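Local coordinates for (S)-ureidoglycine aminohydrolase cupin domain-containing protein (Pseudomonas syringae pv. tomato, PDB 3MYX), which is of unknown function but carries a cupin fold and is probably related to (S)-ureidoglycine aminohydrolase, at residues L8-A13 with G212-V217; E61-T66 with A93-G98; P144-S149 with E178-P183; N157-D162 with I169-S174. One frame throughout, in Å; residues are numbered along the deposited sequence.

Interaction 1. Residues L8-A13 with G212-V217; sequences LLLARA and GDTVFV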
# COMPACT_ATOMS: atom_id res chain seq x y z
N LEU A 8 -0.66 0.73 11.33
CA LEU A 8 0.35 1.78 11.25
C LEU A 8 0.01 2.81 10.19
O LEU A 8 -0.06 2.49 9.01
CB LEU A 8 1.71 1.17 10.93
CG LEU A 8 2.21 0.14 11.95
CD1 LEU A 8 3.40 -0.63 11.44
CD2 LEU A 8 2.52 0.84 13.30
N LEU A 9 -0.19 4.05 10.63
CA LEU A 9 -0.38 5.16 9.70
C LEU A 9 0.99 5.47 9.09
O LEU A 9 1.95 5.76 9.81
CB LEU A 9 -0.99 6.38 10.41
CG LEU A 9 -1.90 7.35 9.62
CD1 LEU A 9 -1.27 7.79 8.33
CD2 LEU A 9 -3.29 6.76 9.34
N LEU A 10 1.11 5.37 7.76
CA LEU A 10 2.39 5.59 7.08
C LEU A 10 2.58 7.06 6.69
O LEU A 10 3.67 7.60 6.84
CB LEU A 10 2.53 4.70 5.84
CG LEU A 10 2.42 3.19 6.08
CD1 LEU A 10 2.72 2.46 4.77
CD2 LEU A 10 3.37 2.71 7.20
N ALA A 11 1.53 7.69 6.16
CA ALA A 11 1.61 9.08 5.78
C ALA A 11 0.23 9.70 5.75
O ALA A 11 -0.73 9.07 5.33
CB ALA A 11 2.29 9.24 4.41
N ARG A 12 0.17 10.95 6.20
CA ARG A 12 -1.04 11.76 6.10
C ARG A 12 -1.03 12.54 4.79
O ARG A 12 0.04 12.89 4.27
CB ARG A 12 -1.09 12.78 7.23
CG ARG A 12 -1.27 12.21 8.62
CD ARG A 12 -2.64 11.67 8.79
NE ARG A 12 -2.92 11.35 10.18
CZ ARG A 12 -4.01 10.72 10.61
NH1 ARG A 12 -4.96 10.34 9.75
NH2 ARG A 12 -4.16 10.47 11.89
N ALA A 13 -2.22 12.90 4.31
CA ALA A 13 -2.33 13.69 3.10
C ALA A 13 -1.49 14.96 3.13
O ALA A 13 -0.86 15.31 2.15
CB ALA A 13 -3.81 14.02 2.81
N GLY A 212 -6.58 10.60 1.24
CA GLY A 212 -5.19 10.92 0.92
C GLY A 212 -4.17 10.37 1.90
O GLY A 212 -2.98 10.56 1.70
N ASP A 213 -4.64 9.70 2.94
CA ASP A 213 -3.74 9.04 3.91
C ASP A 213 -3.43 7.61 3.46
O ASP A 213 -4.26 6.97 2.83
CB ASP A 213 -4.36 8.92 5.30
CG ASP A 213 -4.66 10.24 5.97
OD1 ASP A 213 -4.26 11.32 5.50
OD2 ASP A 213 -5.32 10.17 7.03
N THR A 214 -2.25 7.12 3.84
CA THR A 214 -1.89 5.73 3.65
C THR A 214 -1.68 5.06 5.00
O THR A 214 -0.97 5.58 5.87
CB THR A 214 -0.60 5.59 2.83
OG1 THR A 214 -0.79 6.20 1.56
CG2 THR A 214 -0.24 4.12 2.65
N VAL A 215 -2.30 3.89 5.17
CA VAL A 215 -2.21 3.08 6.37
C VAL A 215 -1.81 1.66 5.97
O VAL A 215 -2.15 1.18 4.88
CB VAL A 215 -3.56 3.07 7.16
CG1 VAL A 215 -4.70 2.45 6.35
CG2 VAL A 215 -3.43 2.41 8.54
N PHE A 216 -1.09 0.98 6.87
CA PHE A 216 -0.73 -0.42 6.71
C PHE A 216 -1.29 -1.22 7.87
O PHE A 216 -1.09 -0.85 9.03
CB PHE A 216 0.79 -0.62 6.61
CG PHE A 216 1.19 -2.07 6.44
CD1 PHE A 216 1.07 -2.70 5.21
CD2 PHE A 216 1.64 -2.81 7.52
CE1 PHE A 216 1.40 -4.03 5.07
CE2 PHE A 216 1.99 -4.12 7.38
CZ PHE A 216 1.86 -4.73 6.18
N VAL A 217 -2.01 -2.29 7.55
CA VAL A 217 -2.55 -3.19 8.55
C VAL A 217 -1.83 -4.54 8.42
O VAL A 217 -1.99 -5.24 7.43
CB VAL A 217 -4.07 -3.39 8.40
CG1 VAL A 217 -4.59 -4.27 9.54
CG2 VAL A 217 -4.80 -2.05 8.38
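Leu8 and Phe216 form an antiparallel hydrogen-bonded pair: Leu8 N gives to Phe216 O and Phe216 N to Leu8 O, each at 2.8 Å and nearly straight. After the non-hydrogen-bonded pair Leu9 and Val215, a classic beta bulge shifts the register by one. Leu10 N and Ala11 N both donate to Thr214 O, at 2.8 and 3.3 Å, and Thr214 N answers to Ala11 O. The bulge turns Leu10 toward the partner strand, where its CD1 rests 4.0 Å from Thr214 CG2 and also touches Phe216 CB. Beyond the strand ends Asp213 takes over. Its OD1 accepts Ala13 N at 2.8 Å, nearly along the C-O axis, while OD2 makes a salt bridge with Arg12 NH1 at 2.7 Å. Arg12 sets out away from segment 212-217, but its bend at CB-CG (chi2 -71°) brings the guanidinium back. NH1 meets OD2 in the guanidinium plane yet 39° above that of the carboxylate, the two planes lying 67° apart. Further out, Asn210 N also bonds OD2, Thr208 O takes Arg12 NH1, and Thr214 OG1 bonds His72 and Asn191. Strand 7-11, paired with strand 214-217, is the outermost strand of a sheet otherwise built from the second cupin half. With both oxygens of Asp213 engaged, its carboxylate is fixed in rotation and probably stays ionised.

Interaction 2. Residues E61-T66 with A93-G98; sequences EAYPYT and AVIGRG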
# COMPACT_ATOMS: atom_id res chain seq x y z
N GLU A 61 19.13 -2.91 -12.22
CA GLU A 61 19.12 -3.85 -13.34
C GLU A 61 18.00 -4.88 -13.23
O GLU A 61 17.39 -5.22 -14.24
CB GLU A 61 20.49 -4.53 -13.49
CG GLU A 61 20.57 -5.62 -14.57
CD GLU A 61 20.00 -5.19 -15.92
OE1 GLU A 61 20.08 -3.98 -16.24
OE2 GLU A 61 19.47 -6.07 -16.64
N ALA A 62 17.72 -5.37 -12.02
CA ALA A 62 16.64 -6.35 -11.80
C ALA A 62 16.05 -6.05 -10.44
O ALA A 62 16.64 -6.38 -9.42
CB ALA A 62 17.17 -7.77 -11.87
N TYR A 63 14.88 -5.42 -10.40
CA TYR A 63 14.34 -4.97 -9.13
C TYR A 63 14.14 -6.18 -8.21
O TYR A 63 13.60 -7.19 -8.65
CB TYR A 63 13.03 -4.18 -9.32
CG TYR A 63 12.81 -3.23 -8.18
CD1 TYR A 63 13.54 -2.05 -8.08
CD2 TYR A 63 11.94 -3.55 -7.14
CE1 TYR A 63 13.39 -1.20 -6.99
CE2 TYR A 63 11.80 -2.70 -6.04
CZ TYR A 63 12.52 -1.52 -5.97
OH TYR A 63 12.43 -0.65 -4.91
N PRO A 64 14.59 -6.09 -6.95
CA PRO A 64 14.69 -7.31 -6.15
C PRO A 64 13.38 -7.74 -5.50
O PRO A 64 13.30 -8.85 -4.97
CB PRO A 64 15.69 -6.92 -5.07
CG PRO A 64 15.52 -5.45 -4.93
CD PRO A 64 15.31 -4.98 -6.32
N TYR A 65 12.38 -6.86 -5.50
CA TYR A 65 11.13 -7.07 -4.81
C TYR A 65 9.98 -6.87 -5.79
O TYR A 65 10.16 -6.27 -6.85
CB TYR A 65 10.97 -6.04 -3.70
CG TYR A 65 12.17 -5.82 -2.79
CD1 TYR A 65 12.99 -6.87 -2.39
CD2 TYR A 65 12.45 -4.55 -2.28
CE1 TYR A 65 14.08 -6.66 -1.54
CE2 TYR A 65 13.52 -4.35 -1.44
CZ TYR A 65 14.31 -5.40 -1.05
OH TYR A 65 15.37 -5.16 -0.21
N THR A 66 8.78 -7.29 -5.40
CA THR A 66 7.56 -6.71 -5.97
C THR A 66 7.23 -5.53 -5.07
O THR A 66 7.10 -5.70 -3.88
CB THR A 66 6.39 -7.68 -5.99
OG1 THR A 66 6.79 -8.86 -6.70
CG2 THR A 66 5.18 -7.05 -6.64
N ALA A 93 1.77 3.08 -8.66
CA ALA A 93 2.22 2.10 -9.63
C ALA A 93 2.86 0.94 -8.91
O ALA A 93 3.20 1.02 -7.72
CB ALA A 93 3.21 2.70 -10.63
N VAL A 94 3.05 -0.14 -9.66
CA VAL A 94 3.72 -1.34 -9.17
C VAL A 94 4.96 -1.62 -10.02
O VAL A 94 4.89 -1.54 -11.25
CB VAL A 94 2.80 -2.59 -9.26
CG1 VAL A 94 3.50 -3.81 -8.64
CG2 VAL A 94 1.48 -2.30 -8.61
N ILE A 95 6.08 -1.91 -9.37
CA ILE A 95 7.28 -2.45 -10.02
C ILE A 95 7.28 -3.95 -9.76
O ILE A 95 7.36 -4.38 -8.61
CB ILE A 95 8.56 -1.82 -9.44
CG1 ILE A 95 8.54 -0.30 -9.58
CG2 ILE A 95 9.78 -2.42 -10.13
CD1 ILE A 95 9.69 0.44 -8.88
N GLY A 96 7.15 -4.76 -10.80
CA GLY A 96 7.19 -6.18 -10.62
C GLY A 96 8.58 -6.65 -10.27
O GLY A 96 9.61 -6.00 -10.60
N ARG A 97 8.67 -7.80 -9.62
CA ARG A 97 9.97 -8.40 -9.34
C ARG A 97 10.73 -8.66 -10.66
O ARG A 97 10.15 -9.16 -11.62
CB ARG A 97 9.78 -9.69 -8.53
CG ARG A 97 10.98 -10.09 -7.69
CD ARG A 97 10.68 -11.34 -6.86
NE ARG A 97 11.72 -11.64 -5.87
CZ ARG A 97 11.71 -11.31 -4.57
NH1 ARG A 97 10.66 -10.67 -4.01
NH2 ARG A 97 12.76 -11.64 -3.80
N GLY A 98 12.01 -8.31 -10.68
CA GLY A 98 12.88 -8.54 -11.83
C GLY A 98 12.92 -7.43 -12.85
O GLY A 98 13.68 -7.51 -13.82
O HOH W 1 15.79 -7.23 -15.58
O HOH W 2 7.91 -10.84 -4.77
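Ile95 runs roughly perpendicular to Tyr63 in the first cupin half, where the loop leading into strand 66-71 packs on the turn that follows strand 92-95, its antiparallel neighbour. Ile95 CG2 lies 3.7 Å from Tyr63 CG and also touches CB, while CD1 sits over one face of the ring. Tyr63 has its CG anti to the backbone N (chi1 -155°), which turns the ring toward Ile95; its hydroxyl bonds Glu67. Pro64 CD packs on a face of the same ring, toward the rim. In one of its two conformers Arg97 runs extended from CG to NE across the 61-66 loop and brings one face of its guanidinium over the oxygen of Pro64. There Pro64 O stands over the centre of the group, 3.0 Å from Arg97 CZ, and so misses the N-H directions around the edge; NH2 bonds Thr117 O instead. Thr66 OG1 bonds Asp162 OD2, and a water that donates to this hydroxyl accepts from Arg97 NH1. The backbones are joined by Gly98 N to Tyr63 O at 2.8 Å. At the outer end one water donates to both Glu61 O, at 2.9 Å, and Gly98 O, at 2.8 Å.

Interaction 3. Residues P144-S149 with E178-P183; sequences PSIMIS and ERISRP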
# COMPACT_ATOMS: atom_id res chain seq x y z
N PRO A 144 -20.48 -12.40 7.07
CA PRO A 144 -21.68 -11.95 7.77
C PRO A 144 -21.59 -12.04 9.30
O PRO A 144 -22.16 -11.20 10.01
CB PRO A 144 -22.78 -12.85 7.23
CG PRO A 144 -22.28 -13.33 5.95
CD PRO A 144 -20.80 -13.35 5.99
N SER A 145 -20.83 -13.01 9.80
CA SER A 145 -20.73 -13.28 11.23
C SER A 145 -19.99 -12.21 12.01
O SER A 145 -20.09 -12.17 13.24
CB SER A 145 -20.05 -14.65 11.47
OG SER A 145 -18.65 -14.58 11.24
N ILE A 146 -19.25 -11.34 11.32
CA ILE A 146 -18.53 -10.27 12.01
C ILE A 146 -19.17 -8.90 11.84
O ILE A 146 -18.63 -7.91 12.30
CB ILE A 146 -17.03 -10.25 11.65
CG1 ILE A 146 -16.82 -9.82 10.19
CG2 ILE A 146 -16.37 -11.63 11.94
CD1 ILE A 146 -15.35 -9.64 9.82
N MSE A 147 -20.34 -8.84 11.22
CA MSE A 147 -20.97 -7.57 10.88
C MSE A 147 -21.74 -6.98 12.06
O MSE A 147 -22.37 -7.71 12.84
CB MSE A 147 -21.95 -7.74 9.72
CG MSE A 147 -21.30 -8.10 8.41
SE MSE A 147 -19.92 -6.87 7.80
CE MSE A 147 -21.02 -5.28 7.77
N ILE A 148 -21.69 -5.65 12.17
CA ILE A 148 -22.56 -4.86 13.08
C ILE A 148 -23.66 -4.21 12.23
O ILE A 148 -24.84 -4.33 12.53
CB ILE A 148 -21.75 -3.81 13.87
CG1 ILE A 148 -20.80 -4.53 14.84
CG2 ILE A 148 -22.66 -2.83 14.63
CD1 ILE A 148 -19.77 -3.65 15.45
N SER A 149 -23.28 -3.54 11.15
CA SER A 149 -24.21 -2.92 10.25
C SER A 149 -24.73 -3.96 9.26
O SER A 149 -24.22 -5.09 9.20
CB SER A 149 -23.50 -1.83 9.44
OG SER A 149 -22.55 -2.41 8.57
N GLU A 178 -19.92 -1.34 9.23
CA GLU A 178 -19.27 -1.48 10.53
C GLU A 178 -19.22 -2.95 10.88
O GLU A 178 -20.22 -3.65 10.75
CB GLU A 178 -20.05 -0.70 11.60
CG GLU A 178 -19.39 -0.73 12.99
CD GLU A 178 -20.20 0.00 14.06
OE1 GLU A 178 -21.18 0.70 13.71
OE2 GLU A 178 -19.84 -0.12 15.24
N ARG A 179 -18.06 -3.40 11.33
CA ARG A 179 -17.88 -4.77 11.78
C ARG A 179 -17.15 -4.78 13.11
O ARG A 179 -16.57 -3.77 13.53
CB ARG A 179 -17.07 -5.56 10.74
CG ARG A 179 -15.71 -4.97 10.39
CD ARG A 179 -14.86 -5.96 9.61
NE ARG A 179 -13.52 -5.44 9.32
CZ ARG A 179 -12.53 -5.35 10.20
NH1 ARG A 179 -12.69 -5.74 11.47
NH2 ARG A 179 -11.35 -4.86 9.81
N ILE A 180 -17.15 -5.93 13.75
CA ILE A 180 -16.42 -6.09 15.00
C ILE A 180 -14.93 -6.17 14.75
O ILE A 180 -14.47 -6.43 13.64
CB ILE A 180 -16.92 -7.31 15.80
CG1 ILE A 180 -16.57 -8.63 15.09
CG2 ILE A 180 -18.42 -7.18 16.10
CD1 ILE A 180 -16.91 -9.87 15.94
N SER A 181 -14.16 -5.93 15.80
CA SER A 181 -12.72 -6.08 15.72
C SER A 181 -12.35 -7.54 15.45
O SER A 181 -12.89 -8.45 16.08
CB SER A 181 -12.10 -5.63 17.04
OG SER A 181 -10.69 -5.70 17.02
N ARG A 182 -11.42 -7.73 14.52
CA ARG A 182 -10.89 -9.05 14.17
C ARG A 182 -9.41 -8.91 13.84
O ARG A 182 -8.98 -7.86 13.35
CB ARG A 182 -11.61 -9.60 12.93
CG ARG A 182 -13.11 -9.82 13.12
CD ARG A 182 -13.36 -11.01 14.04
NE ARG A 182 -12.70 -12.20 13.51
CZ ARG A 182 -12.28 -13.23 14.24
NH1 ARG A 182 -12.44 -13.24 15.56
NH2 ARG A 182 -11.69 -14.25 13.65
N PRO A 183 -8.61 -9.98 14.08
CA PRO A 183 -7.22 -9.94 13.59
C PRO A 183 -7.23 -9.96 12.07
O PRO A 183 -7.93 -10.78 11.47
CB PRO A 183 -6.59 -11.22 14.16
CG PRO A 183 -7.54 -11.76 15.12
CD PRO A 183 -8.89 -11.21 14.83
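Ile148 lies across Glu178, and its side chain meets something at every carbon beyond CA. CB stands 3.5 Å from Glu178 O, just beside the place where Ile148 N donates to that same oxygen at 2.9 Å. CG2 turns to the carboxylate carbon, 3.8 Å from Glu178 CD. On the other branch CG1 packs 3.8 Å from Ile180 CG2, and its tip, CD1, reaches Glu178 OE2 at 3.5 Å as well as the carbonyl carbon of Arg179. The extended Glu178 chain passes at a slant over the isoleucine, and its OE2 is claimed by a salt bridge to Lys224. In the fold, a loop between strands 137-139 and 154-161 is pinned here to a surface edge of the second cupin half, at the link between short strands 177-178 and 182-183, both paired with strand 222-227. A single bridge joins the backbones at Met147, a selenomethionine, and Arg179. Glu178 O takes a second donor, Ser149 N, from the same face of its plane as Ile148 N. Ser149 OG, between the backbone N and the carbonyl carbon (chi1 67°), accepts Glu178 N at 2.9 Å. Further along, Ile180 N gives to Ile146 O at 2.9 Å, and Ile146 CD1 packs against Arg179 CD.

Interaction 4. Residues N157-D162 with I169-S174; sequences NNLFED and IGVWDS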
# COMPACT_ATOMS: atom_id res chain seq x y z
N ASN A 157 -11.10 -3.96 -8.49
CA ASN A 157 -10.43 -4.30 -9.72
C ASN A 157 -8.99 -4.62 -9.34
O ASN A 157 -8.24 -3.73 -8.93
CB ASN A 157 -10.48 -3.14 -10.73
CG ASN A 157 -9.84 -3.50 -12.07
OD1 ASN A 157 -8.99 -4.37 -12.15
ND2 ASN A 157 -10.25 -2.79 -13.11
N ASN A 158 -8.63 -5.90 -9.44
CA ASN A 158 -7.25 -6.34 -9.26
C ASN A 158 -6.43 -6.00 -10.50
O ASN A 158 -6.32 -6.80 -11.41
CB ASN A 158 -7.20 -7.85 -8.99
CG ASN A 158 -7.92 -8.22 -7.72
OD1 ASN A 158 -7.59 -7.73 -6.64
ND2 ASN A 158 -8.91 -9.11 -7.84
N LEU A 159 -5.90 -4.80 -10.52
CA LEU A 159 -5.13 -4.30 -11.65
C LEU A 159 -3.79 -4.99 -11.79
O LEU A 159 -3.21 -5.02 -12.88
CB LEU A 159 -4.91 -2.80 -11.51
CG LEU A 159 -6.20 -1.97 -11.61
CD1 LEU A 159 -6.00 -0.55 -11.08
CD2 LEU A 159 -6.70 -1.96 -13.05
N PHE A 160 -3.28 -5.54 -10.70
CA PHE A 160 -2.03 -6.30 -10.72
C PHE A 160 -2.20 -7.53 -9.82
O PHE A 160 -2.57 -7.40 -8.66
CB PHE A 160 -0.86 -5.44 -10.24
CG PHE A 160 0.41 -6.19 -10.08
CD1 PHE A 160 1.23 -6.43 -11.15
CD2 PHE A 160 0.78 -6.64 -8.82
CE1 PHE A 160 2.44 -7.14 -10.95
CE2 PHE A 160 1.93 -7.35 -8.63
CZ PHE A 160 2.76 -7.59 -9.69
N GLU A 161 -1.99 -8.70 -10.40
CA GLU A 161 -2.00 -9.94 -9.66
C GLU A 161 -0.62 -10.59 -9.81
O GLU A 161 -0.28 -11.09 -10.88
CB GLU A 161 -3.10 -10.86 -10.17
CG GLU A 161 -4.48 -10.28 -9.96
CD GLU A 161 -5.59 -11.17 -10.51
OE1 GLU A 161 -5.38 -11.85 -11.53
OE2 GLU A 161 -6.68 -11.17 -9.92
N ASP A 162 0.16 -10.59 -8.74
CA ASP A 162 1.52 -11.07 -8.83
C ASP A 162 1.56 -12.59 -8.99
O ASP A 162 0.69 -13.31 -8.49
CB ASP A 162 2.30 -10.68 -7.59
CG ASP A 162 3.79 -10.56 -7.82
OD1 ASP A 162 4.26 -10.74 -8.96
OD2 ASP A 162 4.49 -10.26 -6.83
N ILE A 169 -3.12 -6.13 -6.12
CA ILE A 169 -3.03 -4.67 -6.01
C ILE A 169 -4.05 -4.03 -6.94
O ILE A 169 -4.19 -4.43 -8.09
CB ILE A 169 -1.61 -4.19 -6.33
CG1 ILE A 169 -0.63 -4.76 -5.30
CG2 ILE A 169 -1.56 -2.67 -6.38
CD1 ILE A 169 0.85 -4.57 -5.64
N GLY A 170 -4.80 -3.07 -6.43
CA GLY A 170 -5.83 -2.47 -7.24
C GLY A 170 -6.59 -1.38 -6.54
O GLY A 170 -6.05 -0.70 -5.66
N VAL A 171 -7.83 -1.21 -6.97
CA VAL A 171 -8.72 -0.20 -6.47
C VAL A 171 -10.00 -0.90 -5.99
O VAL A 171 -10.48 -1.84 -6.62
CB VAL A 171 -9.02 0.88 -7.53
CG1 VAL A 171 -10.04 1.94 -7.00
CG2 VAL A 171 -7.74 1.57 -7.98
N TRP A 172 -10.52 -0.44 -4.84
CA TRP A 172 -11.71 -1.00 -4.19
C TRP A 172 -12.61 0.12 -3.76
O TRP A 172 -12.12 1.21 -3.40
CB TRP A 172 -11.29 -1.78 -2.96
CG TRP A 172 -12.29 -2.34 -1.99
CD1 TRP A 172 -12.77 -3.59 -1.98
CD2 TRP A 172 -12.79 -1.71 -0.80
NE1 TRP A 172 -13.56 -3.80 -0.87
CE2 TRP A 172 -13.56 -2.65 -0.12
CE3 TRP A 172 -12.63 -0.44 -0.23
CZ2 TRP A 172 -14.16 -2.38 1.10
CZ3 TRP A 172 -13.23 -0.17 0.97
CH2 TRP A 172 -13.97 -1.14 1.64
N ASP A 173 -13.91 -0.12 -3.75
CA ASP A 173 -14.82 0.81 -3.10
C ASP A 173 -15.92 0.09 -2.35
O ASP A 173 -16.12 -1.11 -2.51
CB ASP A 173 -15.32 1.93 -4.04
CG ASP A 173 -16.41 1.53 -5.05
OD1 ASP A 173 -17.01 0.42 -5.01
OD2 ASP A 173 -16.67 2.40 -5.94
N SER A 174 -16.60 0.84 -1.50
CA SER A 174 -17.63 0.25 -0.67
C SER A 174 -18.59 1.31 -0.16
O SER A 174 -18.19 2.42 0.15
CB SER A 174 -17.01 -0.44 0.56
OG SER A 174 -17.97 -1.17 1.29
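Asn157 with Val171 and Phe160 with Ile169 are antiparallel hydrogen-bonded pairs, the second belonging to a classic bulge in which Leu159 and Phe160 both face Ile169. At the inner pair Phe160 N donates to Ile169 O at 3.0 Å and Ile169 N to Phe160 O at 2.9 Å. At the outer pair Asn157 N gives to Val171 O at 2.9 Å, and Val171 N returns a longer bond, 3.2 Å, to Asn157 O. Between them Asn158 centres an inverse gamma turn, and the chain rounds a corner at the next residue, Leu159; Asn157 O comes to 3.2 Å from Gly170 CA, a CA-H...O contact that the bare glycine permits. Phe160 and Ile169 run alongside each other in the same direction: with CG of Phe160 anti to the backbone N (chi1 173°), the ring is carried out beside Ile169, and its CD2 reaches Ile169 CD1 at 3.8 Å, an oblique approach. Leu159 likewise runs beside Val171, with CD1 4.1 Å from Val171 CG2. These two strands are a beta hairpin inside the seven-stranded sheet of the second cupin half, flanked by strands 137-139 and 231-237. Leu159 and Ile169 also pack on Leu130, and Phe160 on Thr128, in a strand belonging to the sheet of the first half. The amide ends look elsewhere: Asn157 ND2 bonds Leu135 O, while Asn158 OD1 takes Tyr235 OH and Arg168 NH1.

Interactions 2 and 4 meet directly where the two cupin halves join: Thr66 OG1 lies 2.7 Å from Asp162 OD2, a probable hydrogen bond, and Val94 CG2 packs 3.8 Å from Ile169 CG2. Their centres are about 18 Å apart. Interactions 1 and 4 both belong to the seven-stranded sheet, at opposite sides of the chain's centre, with their own centres about 18 Å apart. Interaction 3 sits on the surface, about 36 Å from interaction 2 centre to centre; its segments adjoin those of interaction 4, which is nested inside the loop it closes. Interaction 1 encloses all the others along the chain, binding the N-terminal strand into the second half.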